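Local coordinates for protein Succinylglutamatedesuccinylase/aspartoacylase (PDB 3CDX) that probably hydrolyses linear amides as a metal-dependent enzyme of the succinylglutamate desuccinylase/aspartoacylase family and carries a bound calcium ion, at residues R78-R81 with P82-Q86; G124-S127 with Q128-H132; E224-R227 with I228-G232; L234-L237 with K238-V242. One frame throughout, in Å; residues are numbered along the deposited sequence.

Contact 1: R78-R81 with P82-Q86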
loop_
_atom_site.group_PDB
_atom_site.type_symbol
_atom_site.label_atom_id
_atom_site.label_comp_id
_atom_site.label_asym_id
_atom_site.label_seq_id
_atom_site.Cartn_x
_atom_site.Cartn_y
_atom_site.Cartn_z
ATOM N N ARG A 78 17.382 6.840 32.958
ATOM C CA ARG A 78 18.320 7.949 32.859
ATOM C C ARG A 78 18.848 8.409 34.239
ATOM O O ARG A 78 19.986 8.871 34.339
ATOM C CB ARG A 78 17.680 9.134 32.098
ATOM C CG ARG A 78 18.636 10.289 31.795
ATOM C CD ARG A 78 17.998 11.383 30.907
ATOM N NE ARG A 78 16.740 11.884 31.450
ATOM C CZ ARG A 78 16.660 12.844 32.369
ATOM N NH1 ARG A 78 17.763 13.395 32.852
ATOM N NH2 ARG A 78 15.478 13.233 32.829
ATOM N N ARG A 79 17.996 8.295 35.262
ATOM C CA ARG A 79 18.227 8.865 36.601
ATOM C C ARG A 79 18.840 7.888 37.615
ATOM O O ARG A 79 19.705 8.280 38.400
ATOM C CB ARG A 79 16.923 9.393 37.188
ATOM C CG ARG A 79 16.399 10.701 36.577
ATOM C CD ARG A 79 15.017 11.056 37.195
ATOM N NE ARG A 79 14.232 11.980 36.363
ATOM C CZ ARG A 79 13.201 12.723 36.795
ATOM N NH1 ARG A 79 12.804 12.682 38.074
ATOM N NH2 ARG A 79 12.573 13.530 35.949
ATOM N N LEU A 80 18.382 6.632 37.603
ATOM C CA LEU A 80 18.782 5.612 38.588
ATOM C C LEU A 80 20.292 5.334 38.654
ATOM O O LEU A 80 20.927 5.110 37.635
ATOM C CB LEU A 80 18.017 4.301 38.320
ATOM C CG LEU A 80 18.160 3.121 39.296
ATOM C CD1 LEU A 80 17.584 3.420 40.690
ATOM C CD2 LEU A 80 17.562 1.845 38.713
ATOM N N ARG A 81 20.861 5.309 39.857
ATOM C CA ARG A 81 22.327 5.138 40.045
ATOM C C ARG A 81 22.685 3.850 40.780
ATOM O O ARG A 81 21.939 3.411 41.650
ATOM C CB ARG A 81 22.926 6.318 40.815
ATOM C CG ARG A 81 22.891 7.659 40.095
ATOM C CD ARG A 81 23.001 8.806 41.097
ATOM N NE ARG A 81 21.794 8.997 41.933
ATOM C CZ ARG A 81 21.813 9.215 43.264
ATOM N NH1 ARG A 81 22.971 9.227 43.930
ATOM N NH2 ARG A 81 20.675 9.383 43.943
ATOM N N PRO A 82 23.834 3.242 40.438
ATOM C CA PRO A 82 24.219 1.960 41.064
ATOM C C PRO A 82 24.219 1.978 42.594
ATOM O O PRO A 82 23.807 1.009 43.235
ATOM C CB PRO A 82 25.616 1.668 40.482
ATOM C CG PRO A 82 25.735 2.515 39.278
ATOM C CD PRO A 82 24.818 3.696 39.432
ATOM N N GLU A 83 24.607 3.110 43.167
ATOM C CA GLU A 83 24.681 3.260 44.604
ATOM C C GLU A 83 23.329 3.272 45.330
ATOM O O GLU A 83 23.299 3.066 46.546
ATOM C CB GLU A 83 25.494 4.510 44.949
ATOM C CG GLU A 83 24.697 5.785 44.811
ATOM C CD GLU A 83 25.582 6.988 44.618
ATOM O OE1 GLU A 83 26.380 6.995 43.652
ATOM O OE2 GLU A 83 25.472 7.935 45.432
ATOM N N GLU A 84 22.215 3.515 44.633
ATOM C CA GLU A 84 20.902 3.422 45.311
ATOM C C GLU A 84 20.346 1.996 45.296
ATOM O O GLU A 84 19.271 1.732 45.861
ATOM C CB GLU A 84 19.839 4.332 44.673
ATOM C CG GLU A 84 20.280 5.701 44.176
ATOM C CD GLU A 84 19.239 6.313 43.248
ATOM O OE1 GLU A 84 18.111 6.579 43.723
ATOM O OE2 GLU A 84 19.541 6.525 42.045
ATOM N N VAL A 85 21.066 1.090 44.643
ATOM C CA VAL A 85 20.545 -0.234 44.284
ATOM C C VAL A 85 21.143 -1.392 45.086
ATOM O O VAL A 85 22.360 -1.458 45.283
ATOM C CB VAL A 85 20.692 -0.448 42.752
ATOM C CG1 VAL A 85 20.626 -1.910 42.337
ATOM C CG2 VAL A 85 19.634 0.371 42.036
ATOM N N GLN A 86 20.264 -2.273 45.568
ATOM C CA GLN A 86 20.658 -3.546 46.172
ATOM C C GLN A 86 20.021 -4.715 45.441
ATOM O O GLN A 86 18.914 -5.171 45.764
ATOM C CB GLN A 86 20.389 -3.578 47.689
ATOM C CG GLN A 86 21.322 -2.669 48.498
ATOM C CD GLN A 86 22.759 -3.172 48.565
ATOM O OE1 GLN A 86 23.008 -4.381 48.684
ATOM N NE2 GLN A 86 23.716 -2.246 48.487
#
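Arg81 and Glu84 grip each other twice across the turn that follows helix 68-79. Glu84 N donates to Arg81 O at 3.0 Å, forming the first turn of the short 3-10 segment 82-84. The Glu84 carboxylate folds back and OE2, met on its anti side and 26° out of the carboxylate plane, accepts Arg81 N at 2.8 Å. Arg81 bends at chi3 (-71°), bringing its guanidinium over the same carboxylate, the planes stacked 27° apart; Arg81 NE is 3.3 Å from Glu84 OE2, but the oxygen lies well out of the guanidinium plane and no guanidinium N-H points at it, leaving an attraction of charge. With an alanine in place of Glu84, Arg81 N would probably lose this acceptor and the guanidinium would be held by Glu83 alone among these residues. The solvent side is looser: exposed Glu83 makes a salt bridge from OE2 to Arg81 NH1, at 3.2 Å. The buried part is where Leu80 CD1 meets Val85 CG2 at 3.9 Å. These two rest on Val48 of strand 40-50, and Leu80 also touches Val89 and Met91 of strand 87-92, into which the turn carries the chain.

Contact 2: G124-S127 with Q128-H132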
loop_
_atom_site.group_PDB
_atom_site.type_symbol
_atom_site.label_atom_id
_atom_site.label_comp_id
_atom_site.label_asym_id
_atom_site.label_seq_id
_atom_site.Cartn_x
_atom_site.Cartn_y
_atom_site.Cartn_z
ATOM N N GLY A 124 12.506 -16.735 12.768
ATOM C CA GLY A 124 11.337 -16.191 12.096
ATOM C C GLY A 124 11.481 -14.721 11.732
ATOM O O GLY A 124 12.602 -14.169 11.652
ATOM N N THR A 125 10.330 -14.093 11.505
ATOM C CA THR A 125 10.313 -12.695 11.137
ATOM C C THR A 125 10.675 -11.787 12.334
ATOM O O THR A 125 10.807 -12.250 13.476
ATOM C CB THR A 125 8.947 -12.296 10.581
ATOM O OG1 THR A 125 7.960 -12.455 11.609
ATOM C CG2 THR A 125 8.603 -13.118 9.326
ATOM N N PHE A 126 10.815 -10.488 12.063
ATOM C CA PHE A 126 11.415 -9.577 13.034
ATOM C C PHE A 126 10.744 -9.685 14.410
ATOM O O PHE A 126 11.419 -9.812 15.424
ATOM C CB PHE A 126 11.345 -8.139 12.546
ATOM C CG PHE A 126 12.025 -7.169 13.495
ATOM C CD1 PHE A 126 13.383 -6.915 13.389
ATOM C CD2 PHE A 126 11.313 -6.590 14.540
ATOM C CE1 PHE A 126 14.006 -6.062 14.286
ATOM C CE2 PHE A 126 11.926 -5.749 15.444
ATOM C CZ PHE A 126 13.275 -5.481 15.314
ATOM N N SER A 127 9.409 -9.655 14.426
ATOM C CA SER A 127 8.663 -9.599 15.675
ATOM C C SER A 127 8.839 -10.917 16.447
ATOM O O SER A 127 8.961 -10.897 17.659
ATOM C CB SER A 127 7.161 -9.332 15.407
ATOM O OG SER A 127 6.972 -8.083 14.789
ATOM N N GLN A 128 8.864 -12.032 15.712
ATOM C CA GLN A 128 9.109 -13.357 16.275
ATOM C C GLN A 128 10.512 -13.485 16.868
ATOM O O GLN A 128 10.689 -14.110 17.923
ATOM C CB GLN A 128 8.881 -14.468 15.229
ATOM C CG GLN A 128 7.454 -14.582 14.631
ATOM C CD GLN A 128 7.351 -15.704 13.595
ATOM O OE1 GLN A 128 8.084 -15.724 12.597
ATOM N NE2 GLN A 128 6.454 -16.650 13.842
ATOM N N MET A 129 11.506 -12.912 16.181
ATOM C CA MET A 129 12.905 -12.961 16.639
ATOM C C MET A 129 13.117 -12.063 17.879
ATOM O O MET A 129 13.850 -12.394 18.837
ATOM C CB MET A 129 13.809 -12.531 15.454
ATOM C CG MET A 129 15.168 -11.944 15.841
ATOM S SD MET A 129 16.182 -11.236 14.486
ATOM C CE MET A 129 15.673 -9.488 14.743
ATOM N N LEU A 130 12.450 -10.921 17.867
ATOM C CA LEU A 130 12.467 -10.036 19.022
ATOM C C LEU A 130 11.729 -10.665 20.217
ATOM O O LEU A 130 12.187 -10.568 21.337
ATOM C CB LEU A 130 11.899 -8.633 18.658
ATOM C CG LEU A 130 11.839 -7.618 19.801
ATOM C CD1 LEU A 130 13.288 -7.424 20.437
ATOM C CD2 LEU A 130 11.242 -6.301 19.274
ATOM N N ALA A 131 10.593 -11.307 19.991
ATOM C CA ALA A 131 9.899 -11.959 21.088
ATOM C C ALA A 131 10.813 -13.041 21.685
ATOM O O ALA A 131 10.896 -13.168 22.890
ATOM C CB ALA A 131 8.593 -12.551 20.623
ATOM N N HIS A 132 11.507 -13.817 20.836
ATOM C CA HIS A 132 12.415 -14.857 21.345
ATOM C C HIS A 132 13.560 -14.295 22.212
ATOM O O HIS A 132 13.851 -14.812 23.309
ATOM C CB HIS A 132 12.966 -15.727 20.209
ATOM C CG HIS A 132 14.097 -16.621 20.634
ATOM N ND1 HIS A 132 15.423 -16.266 20.477
ATOM C CD2 HIS A 132 14.097 -17.851 21.217
ATOM C CE1 HIS A 132 16.191 -17.234 20.957
ATOM N NE2 HIS A 132 15.413 -18.206 21.410
#
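Thr125 and Gln128 meet at the start of helix 126-138, where the side chain of one is bonded to the backbone of the other. Among the polar contacts, Gln128 OE1 accepts Thr125 N at 3.0 Å, with the donor in the carbonyl plane on a lone pair. Thr125 is the N-cap and Gln128 the third residue of the helix, which makes this the side-chain-to-N-cap half of a capping box. The reciprocal bond is absent: Thr125 OG1 makes no capping bond and pairs with Asp110. Gln128 reaches the cap with CG anti to its carbonyl carbon (chi1 -61°) and the chain extended beyond. Its OE1 also lies 3.3 Å from Gly124 CA, on the side where a beta carbon at Gly124 would clash with it. A leucine at Gln128 would probably leave Thr125 N without its acceptor and the entry to the helix less firmly fixed.

The backbone bonds are regular: Thr125 O takes Met129 N at 2.9 Å, and Leu130 N and Ala131 N follow on Phe126 O and Ser127 O.

Apolar contacts gather round the Phe126 ring. Met129, bent at chi3 (97°), brings CE to 3.7 Å from Phe126 CD1, while Leu130 runs alongside the ring and sets CD2 3.9 Å from Phe126 CE2. Ala29 of strand 21-30 touches both Phe126 and Met129.

Ser127 OG also bonds to Asp110, whose carboxylate thus holds two hydroxyls at the N-terminal end of the helix, a placement probably favourable to the helix dipole.

Contact 3: E224-R227 with I228-G232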
loop_
_atom_site.group_PDB
_atom_site.type_symbol
_atom_site.label_atom_id
_atom_site.label_comp_id
_atom_site.label_asym_id
_atom_site.label_seq_id
_atom_site.Cartn_x
_atom_site.Cartn_y
_atom_site.Cartn_z
ATOM N N GLU A 224 -2.257 11.328 34.321
ATOM C CA GLU A 224 -2.375 10.560 35.566
ATOM C C GLU A 224 -1.698 9.209 35.416
ATOM O O GLU A 224 -1.094 8.713 36.371
ATOM C CB GLU A 224 -3.841 10.363 35.941
ATOM C CG GLU A 224 -4.400 11.513 36.724
ATOM C CD GLU A 224 -3.764 11.618 38.120
ATOM O OE1 GLU A 224 -2.784 12.409 38.264
ATOM O OE2 GLU A 224 -4.229 10.883 39.037
ATOM N N GLY A 225 -1.816 8.623 34.212
ATOM C CA GLY A 225 -1.187 7.378 33.866
ATOM C C GLY A 225 0.319 7.448 33.952
ATOM O O GLY A 225 0.952 6.513 34.402
ATOM N N VAL A 226 0.908 8.557 33.504
ATOM C CA VAL A 226 2.352 8.754 33.595
ATOM C C VAL A 226 2.751 8.869 35.085
ATOM O O VAL A 226 3.753 8.283 35.494
ATOM C CB VAL A 226 2.791 10.017 32.823
ATOM C CG1 VAL A 226 4.232 10.394 33.136
ATOM C CG2 VAL A 226 2.586 9.847 31.275
ATOM N N ARG A 227 1.971 9.613 35.877
ATOM C CA ARG A 227 2.254 9.803 37.297
ATOM C C ARG A 227 2.160 8.460 38.049
ATOM O O ARG A 227 3.027 8.128 38.788
ATOM C CB ARG A 227 1.281 10.823 37.925
ATOM C CG ARG A 227 1.619 11.174 39.430
ATOM C CD ARG A 227 0.582 12.140 40.077
ATOM N NE ARG A 227 -0.759 11.534 40.105
ATOM C CZ ARG A 227 -1.165 10.631 41.007
ATOM N NH1 ARG A 227 -0.351 10.211 41.969
ATOM N NH2 ARG A 227 -2.385 10.138 40.950
ATOM N N ILE A 228 1.102 7.700 37.816
ATOM C CA ILE A 228 0.890 6.427 38.513
ATOM C C ILE A 228 1.951 5.399 38.110
ATOM O O ILE A 228 2.483 4.668 38.956
ATOM C CB ILE A 228 -0.566 5.940 38.318
ATOM C CG1 ILE A 228 -1.529 6.821 39.138
ATOM C CG2 ILE A 228 -0.733 4.426 38.603
ATOM C CD1 ILE A 228 -1.488 6.622 40.677
ATOM N N GLY A 229 2.298 5.379 36.828
ATOM C CA GLY A 229 3.353 4.507 36.336
ATOM C C GLY A 229 4.740 4.832 36.852
ATOM O O GLY A 229 5.471 3.936 37.258
ATOM N N LYS A 230 5.126 6.099 36.847
ATOM C CA LYS A 230 6.415 6.506 37.407
ATOM C C LYS A 230 6.535 6.118 38.902
ATOM O O LYS A 230 7.535 5.509 39.332
ATOM C CB LYS A 230 6.600 8.016 37.292
ATOM C CG LYS A 230 7.005 8.575 35.899
ATOM C CD LYS A 230 7.329 10.103 35.975
ATOM C CE LYS A 230 8.111 10.576 34.752
ATOM N NZ LYS A 230 8.581 12.007 34.780
ATOM N N ARG A 231 5.532 6.486 39.700
ATOM C CA ARG A 231 5.505 6.076 41.122
ATOM C C ARG A 231 5.477 4.533 41.277
ATOM O O ARG A 231 6.122 3.991 42.147
ATOM C CB ARG A 231 4.327 6.736 41.845
ATOM C CG ARG A 231 4.317 6.548 43.380
ATOM C CD ARG A 231 3.080 7.116 44.033
ATOM N NE ARG A 231 1.907 6.284 43.822
ATOM C CZ ARG A 231 0.723 6.518 44.382
ATOM N NH1 ARG A 231 0.566 7.544 45.201
ATOM N NH2 ARG A 231 -0.287 5.713 44.156
ATOM N N GLY A 232 4.711 3.835 40.440
ATOM C CA GLY A 232 4.515 2.393 40.637
ATOM C C GLY A 232 5.788 1.603 40.496
ATOM O O GLY A 232 5.983 0.602 41.200
#
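Arg227 and Arg231, one turn apart on helix 223-239, bring their guanidinium groups near each other, Arg227 NH1 lying 4.3 Å from Arg231 NH1. Arg227 leaves the helix with CG anti to its backbone N (chi1 -175°) and then bends at chi3 (62°), which turns the guanidinium back toward the preceding turn. There it takes the Glu224 carboxylate side-on, in an intrahelical salt bridge between residues i and i+3: Arg227 NE donates to Glu224 OE1 at 2.9 Å and Arg227 NH2 to Glu224 OE2 at 2.8 Å. Both bonds are nearly straight (173° or more), and both oxygens lie in the guanidinium plane, each met on its syn side, so that the pair of bonds fixes the rotation of both groups. Arg252 also pairs with Glu224 OE1.

Arg231 likewise bends at chi3. The like charges of the two arginines are probably tempered by Glu224 on one side and, on the other, by the carbonyls of Gly183 and Ala250, which accept from Arg231. Lys230 takes the other course, extended beyond CG, with that atom 3.3 Å from Val226 O and the chain then leading away.

The backbone bonds from Glu224 O through Arg227 O are regular. Val226 and Lys230 face helix 68-79, resting on Ile71 and Ala72 respectively, while Val226 also packs on Glu279 of a second subunit.

Contact 4: L234-L237 with K238-V242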
loop_
_atom_site.group_PDB
_atom_site.type_symbol
_atom_site.label_atom_id
_atom_site.label_comp_id
_atom_site.label_asym_id
_atom_site.label_seq_id
_atom_site.Cartn_x
_atom_site.Cartn_y
_atom_site.Cartn_z
ATOM N N LEU A 234 8.958 2.743 40.999
ATOM C CA LEU A 234 9.739 3.039 42.216
ATOM C C LEU A 234 9.230 2.220 43.396
ATOM O O LEU A 234 10.019 1.592 44.078
ATOM C CB LEU A 234 9.646 4.521 42.595
ATOM C CG LEU A 234 10.439 5.527 41.780
ATOM C CD1 LEU A 234 10.053 6.939 42.242
ATOM C CD2 LEU A 234 11.941 5.294 41.892
ATOM N N ASN A 235 7.912 2.252 43.621
ATOM C CA ASN A 235 7.248 1.434 44.636
ATOM C C ASN A 235 7.574 -0.050 44.504
ATOM O O ASN A 235 7.806 -0.735 45.506
ATOM C CB ASN A 235 5.729 1.569 44.550
ATOM C CG ASN A 235 5.195 2.859 45.146
ATOM O OD1 ASN A 235 5.933 3.665 45.705
ATOM N ND2 ASN A 235 3.891 3.062 45.002
ATOM N N VAL A 236 7.591 -0.561 43.275
ATOM C CA VAL A 236 7.873 -1.956 43.085
ATOM C C VAL A 236 9.320 -2.221 43.543
ATOM O O VAL A 236 9.592 -3.230 44.199
ATOM C CB VAL A 236 7.645 -2.434 41.654
ATOM C CG1 VAL A 236 8.473 -3.657 41.419
ATOM C CG2 VAL A 236 6.125 -2.786 41.429
ATOM N N LEU A 237 10.231 -1.307 43.211
ATOM C CA LEU A 237 11.639 -1.465 43.604
ATOM C C LEU A 237 11.824 -1.436 45.131
ATOM O O LEU A 237 12.677 -2.151 45.682
ATOM C CB LEU A 237 12.480 -0.357 42.985
ATOM C CG LEU A 237 12.682 -0.361 41.463
ATOM C CD1 LEU A 237 13.712 0.735 41.056
ATOM C CD2 LEU A 237 13.097 -1.740 40.930
ATOM N N LYS A 238 11.066 -0.554 45.776
ATOM C CA LYS A 238 11.032 -0.429 47.229
ATOM C C LYS A 238 10.473 -1.704 47.867
ATOM O O LYS A 238 11.088 -2.246 48.787
ATOM C CB LYS A 238 10.242 0.827 47.656
ATOM C CG LYS A 238 10.932 2.114 47.208
ATOM C CD LYS A 238 10.083 3.308 47.526
ATOM C CE LYS A 238 10.835 4.597 47.269
ATOM N NZ LYS A 238 9.822 5.739 47.237
ATOM N N HIS A 239 9.345 -2.191 47.338
ATOM C CA HIS A 239 8.737 -3.442 47.748
ATOM C C HIS A 239 9.735 -4.583 47.685
ATOM O O HIS A 239 9.773 -5.448 48.548
ATOM C CB HIS A 239 7.555 -3.771 46.852
ATOM C CG HIS A 239 6.939 -5.114 47.112
ATOM N ND1 HIS A 239 6.194 -5.386 48.239
ATOM C CD2 HIS A 239 6.925 -6.248 46.373
ATOM C CE1 HIS A 239 5.759 -6.636 48.194
ATOM N NE2 HIS A 239 6.178 -7.179 47.066
ATOM N N MET A 240 10.561 -4.597 46.663
ATOM C CA MET A 240 11.412 -5.752 46.505
ATOM C C MET A 240 12.706 -5.611 47.296
ATOM O O MET A 240 13.510 -6.552 47.328
ATOM C CB MET A 240 11.683 -6.020 45.017
ATOM C CG MET A 240 10.436 -6.499 44.283
ATOM S SD MET A 240 9.822 -8.156 44.643
ATOM C CE MET A 240 11.227 -9.080 44.010
ATOM N N GLY A 241 12.887 -4.433 47.908
ATOM C CA GLY A 241 14.072 -4.101 48.704
ATOM C C GLY A 241 15.306 -3.770 47.894
ATOM O O GLY A 241 16.437 -3.905 48.376
ATOM N N VAL A 242 15.098 -3.318 46.654
ATOM C CA VAL A 242 16.196 -3.000 45.727
ATOM C C VAL A 242 16.653 -1.545 45.920
ATOM O O VAL A 242 17.812 -1.224 45.750
ATOM C CB VAL A 242 15.786 -3.323 44.241
ATOM C CG1 VAL A 242 16.841 -2.888 43.239
ATOM C CG2 VAL A 242 15.497 -4.793 44.103
HETATM O O HOH W 1 7.574 5.713 45.442
#
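Lys238 lies along the last turns of helix 223-239, its side chain running back past Leu234 toward Asn235. CB sits 3.6 Å from Asn235 O. With CG anti to the carbonyl carbon (chi1 -65°), the chain heads toward the helix start, and CG passes Leu234 O at 3.3 Å, the same oxygen that accepts Lys238 N. CD is farther from it, at 3.9 Å, and CE, in the extended chain, carries the amine clear of the backbone. NZ then donates to a water at 2.9 Å. That water in turn donates to Asn235 OD1 at 2.6 Å, bridging the lysine and the amide one turn earlier. The other end of the amide is also engaged, ND2 donating to the carbonyls of Glu248 and Phe182.

Past the lysine the helix closes in a Schellman motif. Val242 N reaches back to Leu237 O at 2.9 Å and Gly241 N to Lys238 O at 3.0 Å, with Gly241 at a positive phi of 77°, an angle that glycine takes without strain. Leu237 O also receives a weak bond from Met240 N. Leu237 and Val242 both rest on Val56 of strand 55-60, and Val236 and Met240 on strand 144-148.

Val242 N and Gly241 N thus supply donors to Leu237 O and Lys238 O that the helix itself no longer provides, while the water lets the lysine amine and the Asn235 amide satisfy each other at one remove.

How the contacts relate
Contacts 1 and 4 join directly: Gln86 N lies 2.7 Å from Val242 O, a probable hydrogen bond, and Val85 CG1 packs 4.0 Å from Val242 CG1, tying the turn after helix 68-79 to the end of helix 223-239. Contacts 3 and 4 are successive parts of that second helix, their centres 15 Å apart. Contact 2 stands alone, about 30 Å from the others between centres and across the centre of the chain from contact 3. Both contact 2 and contact 3 approach the calcium site of His63, Glu66 and His149: the side chain of Ser127 is about 9 Å from that of His63, and that of Val226 about 11 Å from that of Glu66. Contacts 1 and 4 are remote from it.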